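Local coordinates for protein 3-phytase (Klebsiella pneumoniae, PDB 2WNH) that probably hydrolyses phytate (inositol hexakisphosphate) at the 3-phosphate, as a member of the histidine acid phosphatase family, at residues V19-R24 and V282-L287; W14-V19 and L78-A83; N314-S319 and F340-L345; F136-T141 and S396-A401; I27-A32 and E55-G60. The protein carries 3 engineered substitutions. One frame throughout, in Å; residues are numbered along the deposited sequence.

Contact 1 of 5, residues V19-R24 and V282-L287; sequences VVELSR and VRWLLL
Glu21 and Trp284 lie side by side on one face of the central sheet, both reaching the same way, with the carboxylate and indole planes only 27° apart. Glu21 CG stands opposite the backbone N (chi1 -178°) and the chain beyond it is extended, which carries OE1 to the indole edge; Trp284 NE1 donates to Glu21 OE1 at 3.1 Å through a noticeably bent bond. Val19 flanks the same ring, its CG1 3.7 Å from Trp284 CD1. Leu286 runs alongside Glu21, pointing the same way, with its CD1 3.9 Å from Glu21 CG. On the opposite face the pairing is apolar: Leu22 slants past Leu287, CD1 to CB 3.9 Å. Between the two faces, strands 19-24 and 284-287 run parallel, 7° apart in direction, in the mixed sheet of this histidine phosphatase domain. Five backbone bonds join them, from Val19 N to Arg283 O (2.9 Å) through to Ser23 N to Leu287 O (2.8 Å), with Leu285 and Leu287 each both donating and accepting. Helix 256-274 covers Val20, Leu22 and Leu287. The other carboxylate oxygen, OE2, meets Lys67 and Ser320, so partners at both oxygens fix the rotation of the Glu21 carboxylate. Because Glu71 brings a like charge close to OE1, the indole N-H and the lysine probably offset repulsion within this buried polar cluster.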
# COMPACT_ATOMS: atom_id res chain seq x y z
N VAL B 19 16.65 -5.46 -22.34
CA VAL B 19 17.49 -4.37 -21.85
C VAL B 19 18.84 -4.94 -21.43
O VAL B 19 18.93 -5.94 -20.71
CB VAL B 19 16.84 -3.66 -20.62
CG1 VAL B 19 17.76 -2.54 -20.10
CG2 VAL B 19 15.45 -3.07 -20.94
N VAL B 20 19.92 -4.27 -21.87
CA VAL B 20 21.26 -4.54 -21.33
C VAL B 20 21.77 -3.23 -20.77
O VAL B 20 21.82 -2.22 -21.48
CB VAL B 20 22.25 -5.05 -22.44
CG1 VAL B 20 23.69 -5.11 -21.92
CG2 VAL B 20 21.80 -6.41 -22.96
N GLU B 21 22.11 -3.23 -19.48
CA GLU B 21 22.51 -2.00 -18.80
C GLU B 21 23.85 -2.15 -18.08
O GLU B 21 24.11 -3.18 -17.40
CB GLU B 21 21.43 -1.62 -17.79
CG GLU B 21 21.69 -0.33 -17.03
CD GLU B 21 20.46 0.16 -16.29
OE1 GLU B 21 19.57 -0.65 -16.02
OE2 GLU B 21 20.37 1.38 -16.03
N LEU B 22 24.70 -1.13 -18.25
CA LEU B 22 26.00 -1.02 -17.58
C LEU B 22 25.97 0.22 -16.70
O LEU B 22 26.04 1.35 -17.20
CB LEU B 22 27.14 -0.92 -18.63
CG LEU B 22 28.56 -0.74 -18.03
CD1 LEU B 22 28.98 -1.95 -17.16
CD2 LEU B 22 29.61 -0.48 -19.12
N SER B 23 25.92 0.01 -15.38
CA SER B 23 25.79 1.06 -14.39
C SER B 23 27.11 1.32 -13.70
O SER B 23 27.86 0.37 -13.44
CB SER B 23 24.79 0.62 -13.32
OG SER B 23 24.61 1.63 -12.32
N ARG B 24 27.37 2.58 -13.36
CA ARG B 24 28.46 2.92 -12.45
C ARG B 24 27.95 2.65 -11.05
O ARG B 24 26.73 2.74 -10.79
CB ARG B 24 28.84 4.42 -12.57
CG ARG B 24 30.11 4.76 -11.79
CD ARG B 24 30.39 6.27 -11.74
NE ARG B 24 31.49 6.52 -10.78
CZ ARG B 24 31.90 7.72 -10.37
NH1 ARG B 24 31.34 8.82 -10.86
NH2 ARG B 24 32.87 7.83 -9.46
N VAL B 282 17.14 -13.61 -20.33
CA VAL B 282 16.49 -12.73 -19.36
C VAL B 282 15.94 -11.46 -20.05
O VAL B 282 16.38 -11.10 -21.13
CB VAL B 282 17.46 -12.32 -18.20
CG1 VAL B 282 17.81 -13.53 -17.33
CG2 VAL B 282 18.70 -11.63 -18.75
N ARG B 283 14.97 -10.79 -19.42
CA ARG B 283 14.44 -9.54 -19.97
C ARG B 283 15.39 -8.35 -19.78
O ARG B 283 15.38 -7.42 -20.58
CB ARG B 283 13.09 -9.19 -19.33
CG ARG B 283 11.98 -10.24 -19.60
CD ARG B 283 11.63 -10.29 -21.10
NE ARG B 283 10.72 -11.40 -21.47
CZ ARG B 283 9.39 -11.31 -21.57
NH1 ARG B 283 8.73 -10.19 -21.29
NH2 ARG B 283 8.71 -12.39 -21.96
N TRP B 284 16.17 -8.40 -18.70
CA TRP B 284 17.05 -7.30 -18.29
C TRP B 284 18.37 -7.87 -17.77
O TRP B 284 18.38 -8.61 -16.78
CB TRP B 284 16.29 -6.47 -17.23
CG TRP B 284 16.92 -5.27 -16.66
CD1 TRP B 284 18.08 -4.63 -17.03
CD2 TRP B 284 16.38 -4.52 -15.56
NE1 TRP B 284 18.30 -3.52 -16.20
CE2 TRP B 284 17.26 -3.45 -15.30
CE3 TRP B 284 15.22 -4.66 -14.78
CZ2 TRP B 284 17.02 -2.50 -14.27
CZ3 TRP B 284 14.97 -3.72 -13.75
CH2 TRP B 284 15.89 -2.66 -13.51
N LEU B 285 19.48 -7.54 -18.46
CA LEU B 285 20.83 -7.90 -18.01
C LEU B 285 21.38 -6.63 -17.43
O LEU B 285 21.42 -5.60 -18.10
CB LEU B 285 21.70 -8.34 -19.20
CG LEU B 285 23.16 -8.72 -18.89
CD1 LEU B 285 23.22 -9.92 -17.94
CD2 LEU B 285 23.92 -9.02 -20.23
N LEU B 286 21.75 -6.71 -16.16
CA LEU B 286 22.22 -5.54 -15.43
C LEU B 286 23.64 -5.83 -14.93
O LEU B 286 23.87 -6.76 -14.14
CB LEU B 286 21.26 -5.21 -14.28
CG LEU B 286 21.73 -4.14 -13.29
CD1 LEU B 286 21.97 -2.82 -14.02
CD2 LEU B 286 20.71 -3.92 -12.15
N LEU B 287 24.58 -5.02 -15.42
CA LEU B 287 26.00 -5.09 -15.09
C LEU B 287 26.36 -3.85 -14.29
O LEU B 287 26.02 -2.73 -14.67
CB LEU B 287 26.84 -5.12 -16.36
CG LEU B 287 26.45 -6.15 -17.43
CD1 LEU B 287 27.39 -6.01 -18.64
CD2 LEU B 287 26.50 -7.57 -16.87

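Contact 2 of 5, residues W14-V19 and L78-A83; sequences WQLEKV and LGLLQA
Leu80 lays one methyl on side chains and the other on backbone oxygens of segment 14-19. Its CG stands opposite the backbone N (chi1 -180°), and from there the branches diverge. The apolar contacts are made by Leu80 CD2, which meets Val19 CG2 at 3.7 Å and Leu16 CD2 at 3.9 Å. Leu78 adds a second touch to the same Leu16 methyl, its CD1 lying 4.0 Å from Leu16 CD2. The other branch packs on polar backbone: Leu80 CD1 is 3.5 Å from Leu16 O and equally far from Glu17 O.

A classic beta bulge, with Glu17 and Lys18 both opposite Arg325 of strand 320-328, explains why Leu16 and Val19, three positions apart, both face the loop. On the other side, Gly79 ends helix 58-77 in a Schellman motif with positive phi (81°), and the chain turns there to present Leu80.

Direct hydrogen bonds between the segments are absent; a water bridges them instead, accepting from Leu16 N at 2.9 Å and donating to Leu78 O at 2.6 Å. Two arginines outside the segments add bonds to the backbone: Arg283 to Leu80 O and Arg12 of the second subunit to Leu16 O.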
# COMPACT_ATOMS: atom_id res chain seq x y z
N TRP B 14 5.26 -0.43 -30.92
CA TRP B 14 6.64 -0.72 -30.55
C TRP B 14 6.65 -1.56 -29.30
O TRP B 14 5.93 -1.25 -28.37
CB TRP B 14 7.45 0.57 -30.30
CG TRP B 14 7.69 1.32 -31.56
CD1 TRP B 14 7.13 2.52 -31.93
CD2 TRP B 14 8.55 0.92 -32.65
NE1 TRP B 14 7.60 2.88 -33.18
CE2 TRP B 14 8.46 1.92 -33.64
CE3 TRP B 14 9.37 -0.19 -32.87
CZ2 TRP B 14 9.17 1.85 -34.84
CZ3 TRP B 14 10.08 -0.26 -34.06
CH2 TRP B 14 9.98 0.75 -35.03
N GLN B 15 7.47 -2.61 -29.30
CA GLN B 15 7.52 -3.54 -28.18
C GLN B 15 8.96 -3.70 -27.67
O GLN B 15 9.85 -4.01 -28.44
CB GLN B 15 7.00 -4.89 -28.66
CG GLN B 15 7.17 -6.03 -27.71
CD GLN B 15 6.83 -7.34 -28.37
OE1 GLN B 15 7.59 -7.87 -29.18
NE2 GLN B 15 5.65 -7.87 -28.04
N LEU B 16 9.17 -3.51 -26.37
CA LEU B 16 10.51 -3.68 -25.81
C LEU B 16 10.78 -5.16 -25.51
O LEU B 16 10.00 -5.79 -24.78
CB LEU B 16 10.66 -2.86 -24.53
CG LEU B 16 11.99 -2.97 -23.75
CD1 LEU B 16 13.14 -2.45 -24.62
CD2 LEU B 16 11.88 -2.13 -22.49
N GLU B 17 11.86 -5.70 -26.09
CA GLU B 17 12.22 -7.11 -25.88
C GLU B 17 13.30 -7.38 -24.85
O GLU B 17 13.31 -8.45 -24.23
CB GLU B 17 12.72 -7.74 -27.18
CG GLU B 17 11.75 -7.71 -28.33
CD GLU B 17 12.28 -8.52 -29.48
OE1 GLU B 17 12.08 -9.75 -29.50
OE2 GLU B 17 12.91 -7.93 -30.37
N LYS B 18 14.27 -6.48 -24.73
CA LYS B 18 15.47 -6.79 -23.96
C LYS B 18 16.18 -5.51 -23.58
O LYS B 18 16.27 -4.59 -24.39
CB LYS B 18 16.43 -7.67 -24.79
CG LYS B 18 17.77 -8.06 -24.13
CD LYS B 18 17.56 -8.78 -22.82
CE LYS B 18 18.87 -9.30 -22.24
NZ LYS B 18 19.39 -10.51 -22.98
N VAL B 19 16.65 -5.46 -22.34
CA VAL B 19 17.49 -4.37 -21.85
C VAL B 19 18.84 -4.94 -21.43
O VAL B 19 18.93 -5.94 -20.71
CB VAL B 19 16.84 -3.66 -20.62
CG1 VAL B 19 17.76 -2.54 -20.10
CG2 VAL B 19 15.45 -3.07 -20.94
N LEU B 78 5.91 -0.52 -19.64
CA LEU B 78 6.15 -0.91 -21.04
C LEU B 78 5.88 -2.39 -21.31
O LEU B 78 5.99 -2.85 -22.46
CB LEU B 78 7.60 -0.60 -21.42
CG LEU B 78 7.95 0.87 -21.57
CD1 LEU B 78 9.46 0.99 -21.90
CD2 LEU B 78 7.13 1.53 -22.67
N GLY B 79 5.55 -3.15 -20.28
CA GLY B 79 5.21 -4.55 -20.45
C GLY B 79 6.37 -5.52 -20.57
O GLY B 79 6.16 -6.69 -20.87
N LEU B 80 7.60 -5.05 -20.36
CA LEU B 80 8.76 -5.93 -20.37
C LEU B 80 8.77 -6.87 -19.15
O LEU B 80 9.06 -8.07 -19.25
CB LEU B 80 10.05 -5.09 -20.37
CG LEU B 80 11.34 -5.91 -20.38
CD1 LEU B 80 11.61 -6.56 -21.76
CD2 LEU B 80 12.50 -5.03 -19.97
N LEU B 81 8.46 -6.28 -17.99
CA LEU B 81 8.44 -7.00 -16.72
C LEU B 81 7.03 -7.26 -16.26
O LEU B 81 6.11 -6.48 -16.57
CB LEU B 81 9.13 -6.19 -15.62
CG LEU B 81 10.61 -5.87 -15.93
CD1 LEU B 81 11.18 -4.87 -14.91
CD2 LEU B 81 11.44 -7.14 -16.06
N GLN B 82 6.90 -8.32 -15.47
CA GLN B 82 5.63 -8.68 -14.82
C GLN B 82 5.30 -7.77 -13.66
O GLN B 82 6.18 -7.17 -13.03
CB GLN B 82 5.66 -10.16 -14.35
CG GLN B 82 6.71 -10.51 -13.28
CD GLN B 82 8.01 -11.02 -13.86
OE1 GLN B 82 8.75 -10.29 -14.52
NE2 GLN B 82 8.29 -12.30 -13.62
N ALA B 83 4.01 -7.67 -13.34
CA ALA B 83 3.60 -7.09 -12.09
C ALA B 83 4.16 -7.95 -10.94
O ALA B 83 4.35 -9.17 -11.10
CB ALA B 83 2.05 -7.07 -12.04
O HOH W 1 6.87 -2.55 -24.90

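Contact 3 of 5, residues N314-S319 and F340-L345; sequences NIPPGS and FQAQGL
This is buried, mainly apolar packing near the centre of the chain, in which Pro316 and Ser319 of a type II beta turn rest on Phe340 and Ala342 at the end of strand 334-342. The turn, Pro316 to Ser319, leads directly into strand 320-328, the antiparallel neighbour of strand 334-342, so the contact lies at one end of that pair. Pro316 makes two carbon contacts: its CG is 3.6 Å from Ala342 CB, while its CD approaches the rim of the Phe340 ring in the ring plane, 3.9 Å from CZ. Ser319 reaches the same ring atom obliquely, OG to Phe340 CZ being 3.3 Å, and its CB is 3.7 Å from Ala342 CB.

The serine is held by its own turn. With chi1 at 68°, Ser319 OG sits between the backbone N and the carbonyl carbon and donates to Pro316 O at 2.7 Å, in the carbonyl plane and on a lone pair. Ser319 N donates to the same oxygen. Trp305 stacks on Phe340, and Arg24 donates to Ile315 O, just ahead of the turn, which ties the loop to strand 14-24. The side chain of His358, a magnesium ligand in a structure of this protein although no magnesium is bound to this chain, is about 6 Å from that of Gln343. No direct hydrogen bond crosses between the segments, but a water accepts from Gln343 N at 2.9 Å and donates to Pro317 O at 2.9 Å.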
# COMPACT_ATOMS: atom_id res chain seq x y z
N ASN B 314 31.07 13.18 -18.97
CA ASN B 314 31.06 12.94 -17.52
C ASN B 314 30.17 11.73 -17.19
O ASN B 314 29.10 11.57 -17.79
CB ASN B 314 30.57 14.17 -16.75
CG ASN B 314 30.68 14.01 -15.27
OD1 ASN B 314 29.80 13.43 -14.62
ND2 ASN B 314 31.77 14.51 -14.70
N ILE B 315 30.65 10.89 -16.27
CA ILE B 315 29.92 9.70 -15.82
C ILE B 315 29.60 9.82 -14.30
O ILE B 315 30.43 9.47 -13.45
CB ILE B 315 30.76 8.40 -16.13
CG1 ILE B 315 31.13 8.30 -17.62
CG2 ILE B 315 30.03 7.12 -15.64
CD1 ILE B 315 32.47 7.53 -17.85
N PRO B 316 28.41 10.35 -13.95
CA PRO B 316 28.02 10.52 -12.55
C PRO B 316 27.79 9.23 -11.79
O PRO B 316 27.55 8.17 -12.39
CB PRO B 316 26.70 11.31 -12.66
CG PRO B 316 26.80 12.03 -13.99
CD PRO B 316 27.42 10.95 -14.86
N PRO B 317 27.86 9.29 -10.46
CA PRO B 317 27.55 8.07 -9.68
C PRO B 317 26.13 7.57 -9.96
O PRO B 317 25.18 8.39 -10.09
CB PRO B 317 27.66 8.56 -8.22
CG PRO B 317 27.52 10.07 -8.32
CD PRO B 317 28.23 10.42 -9.60
N GLY B 318 25.99 6.25 -10.07
CA GLY B 318 24.73 5.60 -10.38
C GLY B 318 24.19 5.89 -11.78
O GLY B 318 23.05 5.56 -12.08
N SER B 319 25.00 6.49 -12.66
CA SER B 319 24.60 6.71 -14.04
C SER B 319 24.76 5.39 -14.81
O SER B 319 25.42 4.46 -14.33
CB SER B 319 25.47 7.79 -14.68
OG SER B 319 26.82 7.33 -14.82
N PHE B 340 22.69 7.12 -22.70
CA PHE B 340 23.36 7.30 -21.44
C PHE B 340 22.44 8.14 -20.56
O PHE B 340 21.83 9.10 -21.04
CB PHE B 340 24.71 8.01 -21.60
CG PHE B 340 25.43 8.22 -20.29
CD1 PHE B 340 25.97 7.13 -19.59
CD2 PHE B 340 25.54 9.49 -19.74
CE1 PHE B 340 26.61 7.30 -18.37
CE2 PHE B 340 26.20 9.66 -18.50
CZ PHE B 340 26.73 8.57 -17.83
N GLN B 341 22.31 7.75 -19.30
CA GLN B 341 21.43 8.46 -18.38
C GLN B 341 22.10 8.72 -17.04
O GLN B 341 22.89 7.89 -16.57
CB GLN B 341 20.12 7.68 -18.18
CG GLN B 341 20.29 6.37 -17.40
CD GLN B 341 19.00 5.57 -17.33
OE1 GLN B 341 17.92 6.13 -17.20
NE2 GLN B 341 19.12 4.25 -17.42
N ALA B 342 21.74 9.85 -16.42
CA ALA B 342 22.22 10.25 -15.07
C ALA B 342 21.25 11.20 -14.39
O ALA B 342 20.40 11.78 -15.04
CB ALA B 342 23.58 10.95 -15.18
N GLN B 343 21.42 11.38 -13.10
CA GLN B 343 20.75 12.49 -12.43
C GLN B 343 21.68 13.69 -12.37
O GLN B 343 22.90 13.53 -12.26
CB GLN B 343 20.34 12.10 -11.02
CG GLN B 343 19.18 11.12 -11.00
CD GLN B 343 18.48 11.13 -9.65
OE1 GLN B 343 17.42 11.79 -9.46
NE2 GLN B 343 19.04 10.41 -8.70
N GLY B 344 21.09 14.87 -12.37
CA GLY B 344 21.84 16.14 -12.15
C GLY B 344 22.42 16.28 -10.74
O GLY B 344 22.05 15.56 -9.81
N LEU B 345 23.35 17.23 -10.59
CA LEU B 345 24.07 17.41 -9.33
C LEU B 345 23.14 17.73 -8.15
O LEU B 345 23.30 17.16 -7.06
CB LEU B 345 25.10 18.55 -9.48
CG LEU B 345 26.33 18.17 -10.29
CD1 LEU B 345 26.99 19.46 -10.80
CD2 LEU B 345 27.30 17.34 -9.47
O HOH W 2 23.32 9.56 -11.93

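Contact 4 of 5, residues F136-T141 and S396-A401; sequences FAATQT and SAPAVA. Engineered in segment 396-401: Ala397 (natural residue Thr).
Thr139 turns its methyl to Ser396 because chi1 of 54° sets CG2 opposite the carbonyl carbon, while OG1 falls between the backbone N and that carbon. Thr139 CG2 then lies 3.4 Å from Ser396 O and 4.3 Å from Pro398 CD, and OG1 is directed elsewhere, to Thr133 O. In Ser396 (chi1 -57°) it is the hydroxyl that takes the position opposite the carbonyl carbon; that oxygen bonds to Asp393 and Lys261. The segments approach closely in their backbones as well, with the CA atoms of Thr139 and Ser396 5.2 Å apart. Ser396 CA points its hydrogen at Ala138 O over 3.6 Å, with an angle of 150° at the hydrogen, a weak CH...O contact.

Neither segment is regular strand or long helix: 136-141 runs between helix 99-112 and helix 143-154, whereas residues 396-401 belong to the C-terminal tail that follows helix 381-388. Helix 256-274 lies beside both, receiving Thr141 on Tyr257 and Pro398 on Val265. From that helix Lys261 donates to Ala138 O and also bonds Ser396 OG, so one ammonium group bridges two segments that share no direct hydrogen bond.

At the more exposed margin, Ala138 CB meets Pro398 CG at 4.4 Å, a loose apolar touch. The engineered Ala397 directs its CB away from segment 136-141 and packs on Ile392. Within the first segment, Thr139 N donates to Phe136 O at 3.1 Å, bending the chain back on itself.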
# COMPACT_ATOMS: atom_id res chain seq x y z
N PHE B 136 43.91 -9.90 -16.53
CA PHE B 136 43.83 -11.06 -17.41
C PHE B 136 44.68 -10.85 -18.66
O PHE B 136 44.66 -9.77 -19.26
CB PHE B 136 42.36 -11.35 -17.79
CG PHE B 136 41.49 -11.69 -16.60
CD1 PHE B 136 40.86 -10.68 -15.88
CD2 PHE B 136 41.32 -13.02 -16.21
CE1 PHE B 136 40.07 -10.97 -14.77
CE2 PHE B 136 40.51 -13.34 -15.11
CZ PHE B 136 39.89 -12.31 -14.38
N ALA B 137 45.43 -11.89 -19.05
CA ALA B 137 46.40 -11.78 -20.15
C ALA B 137 45.85 -11.19 -21.45
O ALA B 137 46.49 -10.34 -22.07
CB ALA B 137 47.08 -13.15 -20.43
N ALA B 138 44.65 -11.61 -21.86
CA ALA B 138 44.10 -11.18 -23.15
C ALA B 138 43.72 -9.71 -23.20
O ALA B 138 43.61 -9.13 -24.29
CB ALA B 138 42.90 -12.05 -23.56
N THR B 139 43.54 -9.10 -22.03
CA THR B 139 42.94 -7.78 -21.96
C THR B 139 43.85 -6.74 -21.29
O THR B 139 43.44 -5.60 -21.03
CB THR B 139 41.52 -7.88 -21.28
OG1 THR B 139 41.64 -8.53 -20.01
CG2 THR B 139 40.57 -8.68 -22.15
N GLN B 140 45.10 -7.12 -21.01
CA GLN B 140 46.06 -6.19 -20.42
C GLN B 140 46.72 -5.34 -21.49
O GLN B 140 47.01 -5.84 -22.58
CB GLN B 140 47.16 -6.96 -19.69
CG GLN B 140 46.74 -7.43 -18.33
CD GLN B 140 47.64 -8.52 -17.80
OE1 GLN B 140 48.36 -9.17 -18.56
NE2 GLN B 140 47.59 -8.74 -16.49
N THR B 141 46.96 -4.07 -21.18
CA THR B 141 47.72 -3.20 -22.09
C THR B 141 49.21 -3.52 -22.00
O THR B 141 49.69 -4.08 -21.00
CB THR B 141 47.55 -1.72 -21.71
OG1 THR B 141 47.88 -1.55 -20.33
CG2 THR B 141 46.11 -1.24 -21.97
N SER B 396 41.30 -9.05 -28.05
CA SER B 396 41.04 -8.54 -26.70
C SER B 396 39.59 -8.76 -26.28
O SER B 396 39.18 -8.27 -25.23
CB SER B 396 41.35 -7.04 -26.62
OG SER B 396 42.69 -6.77 -27.00
N ALA B 397 38.85 -9.53 -27.06
CA ALA B 397 37.44 -9.75 -26.78
C ALA B 397 37.08 -11.22 -26.69
O ALA B 397 36.25 -11.68 -27.46
CB ALA B 397 36.58 -9.03 -27.85
N PRO B 398 37.67 -11.96 -25.72
CA PRO B 398 37.34 -13.38 -25.59
C PRO B 398 35.90 -13.55 -25.12
O PRO B 398 35.35 -12.65 -24.46
CB PRO B 398 38.30 -13.87 -24.50
CG PRO B 398 38.58 -12.66 -23.67
CD PRO B 398 38.61 -11.52 -24.67
N ALA B 399 35.28 -14.67 -25.46
CA ALA B 399 33.94 -14.98 -24.97
C ALA B 399 33.98 -15.15 -23.46
O ALA B 399 34.91 -15.75 -22.91
CB ALA B 399 33.42 -16.24 -25.63
N VAL B 400 32.96 -14.62 -22.78
CA VAL B 400 32.84 -14.75 -21.33
C VAL B 400 31.47 -15.36 -21.13
O VAL B 400 30.51 -14.88 -21.72
CB VAL B 400 32.89 -13.37 -20.63
CG1 VAL B 400 32.60 -13.48 -19.12
CG2 VAL B 400 34.23 -12.69 -20.86
N ALA B 401 31.38 -16.43 -20.34
CA ALA B 401 30.07 -16.94 -19.90
C ALA B 401 29.46 -15.87 -18.99
O ALA B 401 30.00 -15.60 -17.91
CB ALA B 401 30.24 -18.21 -19.12

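Contact 5 of 5, residues I27-A32 and E55-G60; sequences IRPPTA and ELTGHG
Ile27 meets the imidazole of His59 at its edge: Ile27 CD1 lies near the ring plane, 3.7 Å from His59 CD2. Both ring nitrogens are engaged elsewhere, NE2 by Leu348 O and ND1 by Asp110 of the third subunit, which fixes how the ring is turned. The other flat group, the Arg28 guanidinium, has Thr31 CG2 over one face, offset toward the rim. Arg28 NH1 donates to Pro29 O at 3.0 Å; the acceptor lies in the guanidinium plane, whereas the donor stands 43° above the carbonyl plane.

Arg28 and Pro30 belong to the Arg-His-Gly-x-Arg-x-Pro signature of histidine acid phosphatases, which starts at Arg24 and in relatives forms part of the phosphate pocket. Here the chain following the signature histidine is laid against the start of helix 58-77. The one direct hydrogen bond across runs from Thr57 N to Ile27 O, 3.0 Å long and nearly straight at 172°. Thr57 is also the N-cap of that helix. Its chi1 of 71° sets OG1 back over the first turn, where Thr57 OG1 accepts from Gly60 N at 2.8 Å; Glu220 is a further partner of OG1.

Thr57 CG2 and the Pro29 ring meanwhile pass antiparallel to each other, CG2 3.7 Å from Pro29 CD. Ile27 CB sits over the backbone of the helix, 3.9 Å from Gly60 CA. Just beside it a bridge closes the contact: one water accepts from Ile27 N at 3.0 Å and donates to Gly60 O at 2.9 Å.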
# COMPACT_ATOMS: atom_id res chain seq x y z
N ILE B 27 27.45 6.78 -5.15
CA ILE B 27 28.38 7.67 -4.44
C ILE B 27 29.28 6.93 -3.44
O ILE B 27 28.82 6.10 -2.66
CB ILE B 27 27.61 8.81 -3.74
CG1 ILE B 27 26.77 9.60 -4.77
CG2 ILE B 27 28.56 9.72 -2.91
CD1 ILE B 27 25.63 10.36 -4.14
N ARG B 28 30.59 7.22 -3.50
CA ARG B 28 31.58 6.70 -2.54
C ARG B 28 32.44 7.88 -2.06
O ARG B 28 32.53 8.90 -2.77
CB ARG B 28 32.53 5.70 -3.22
CG ARG B 28 33.12 6.21 -4.53
CD ARG B 28 34.41 5.45 -4.88
NE ARG B 28 35.02 5.99 -6.09
CZ ARG B 28 35.70 7.14 -6.15
NH1 ARG B 28 35.90 7.88 -5.05
NH2 ARG B 28 36.19 7.54 -7.32
N PRO B 29 33.08 7.73 -0.88
CA PRO B 29 34.13 8.69 -0.49
C PRO B 29 35.32 8.44 -1.41
O PRO B 29 35.31 7.46 -2.18
CB PRO B 29 34.48 8.28 0.94
CG PRO B 29 33.31 7.38 1.39
CD PRO B 29 32.93 6.66 0.12
N PRO B 30 36.38 9.27 -1.31
CA PRO B 30 37.58 8.95 -2.08
C PRO B 30 38.05 7.53 -1.78
O PRO B 30 37.82 7.02 -0.69
CB PRO B 30 38.62 9.97 -1.54
CG PRO B 30 38.05 10.46 -0.25
CD PRO B 30 36.56 10.46 -0.47
N THR B 31 38.72 6.88 -2.72
CA THR B 31 39.37 5.62 -2.38
C THR B 31 40.58 5.91 -1.49
O THR B 31 41.02 7.05 -1.40
CB THR B 31 39.86 4.89 -3.61
OG1 THR B 31 40.89 5.67 -4.21
CG2 THR B 31 38.72 4.71 -4.63
N ALA B 32 41.11 4.88 -0.83
CA ALA B 32 42.30 5.05 -0.00
C ALA B 32 43.44 5.69 -0.80
O ALA B 32 44.07 6.64 -0.32
CB ALA B 32 42.73 3.73 0.61
N GLU B 55 33.88 2.77 -0.29
CA GLU B 55 32.63 1.97 -0.17
C GLU B 55 31.40 2.80 -0.53
O GLU B 55 31.48 4.03 -0.60
CB GLU B 55 32.52 1.32 1.21
CG GLU B 55 33.67 0.36 1.48
CD GLU B 55 33.49 -0.49 2.73
OE1 GLU B 55 32.45 -0.39 3.42
OE2 GLU B 55 34.42 -1.27 3.02
N LEU B 56 30.27 2.14 -0.82
CA LEU B 56 29.06 2.88 -1.22
C LEU B 56 28.46 3.55 0.03
O LEU B 56 28.23 2.88 1.06
CB LEU B 56 28.02 1.93 -1.84
CG LEU B 56 26.69 2.57 -2.28
CD1 LEU B 56 26.88 3.43 -3.51
CD2 LEU B 56 25.62 1.49 -2.57
N THR B 57 28.22 4.85 -0.04
CA THR B 57 27.66 5.55 1.12
C THR B 57 26.16 5.27 1.23
O THR B 57 25.54 4.85 0.25
CB THR B 57 27.85 7.07 1.03
OG1 THR B 57 26.99 7.61 0.02
CG2 THR B 57 29.32 7.41 0.72
N GLY B 58 25.58 5.53 2.41
CA GLY B 58 24.15 5.31 2.60
C GLY B 58 23.36 6.22 1.67
O GLY B 58 22.39 5.80 1.04
N HIS B 59 23.76 7.49 1.58
CA HIS B 59 23.12 8.43 0.67
C HIS B 59 23.24 7.92 -0.79
O HIS B 59 22.28 7.99 -1.59
CB HIS B 59 23.76 9.81 0.85
CG HIS B 59 23.20 10.88 -0.03
ND1 HIS B 59 22.38 11.88 0.46
CD2 HIS B 59 23.37 11.15 -1.35
CE1 HIS B 59 22.07 12.71 -0.52
NE2 HIS B 59 22.66 12.29 -1.63
N GLY B 60 24.41 7.37 -1.11
CA GLY B 60 24.63 6.73 -2.42
C GLY B 60 23.64 5.60 -2.66
O GLY B 60 23.07 5.51 -3.75
O HOH W 3 24.56 7.15 -5.66

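From the N terminus, strand 14-24 opens two contacts in succession. Of these, contact 2 closes earlier, at the loop after helix 58-77; contact 1 begins at the shared Val19 and closes much later, on strand 284-289, so the two cross. Contact 5 nests inside both, joining the chain just past strand 14-24 to the start of helix 58-77. Contact 4 opens within the loop of contact 1 and closes in the C-terminal tail, crossing it. Contact 3, a short closure between the turn leading into strand 320-328 and the end of strand 334-342, lies nested inside contact 4 and follows contact 1 in series. Arg24 links contacts 1 and 3, while Pro317 packs on Ile27 between contacts 3 and 5.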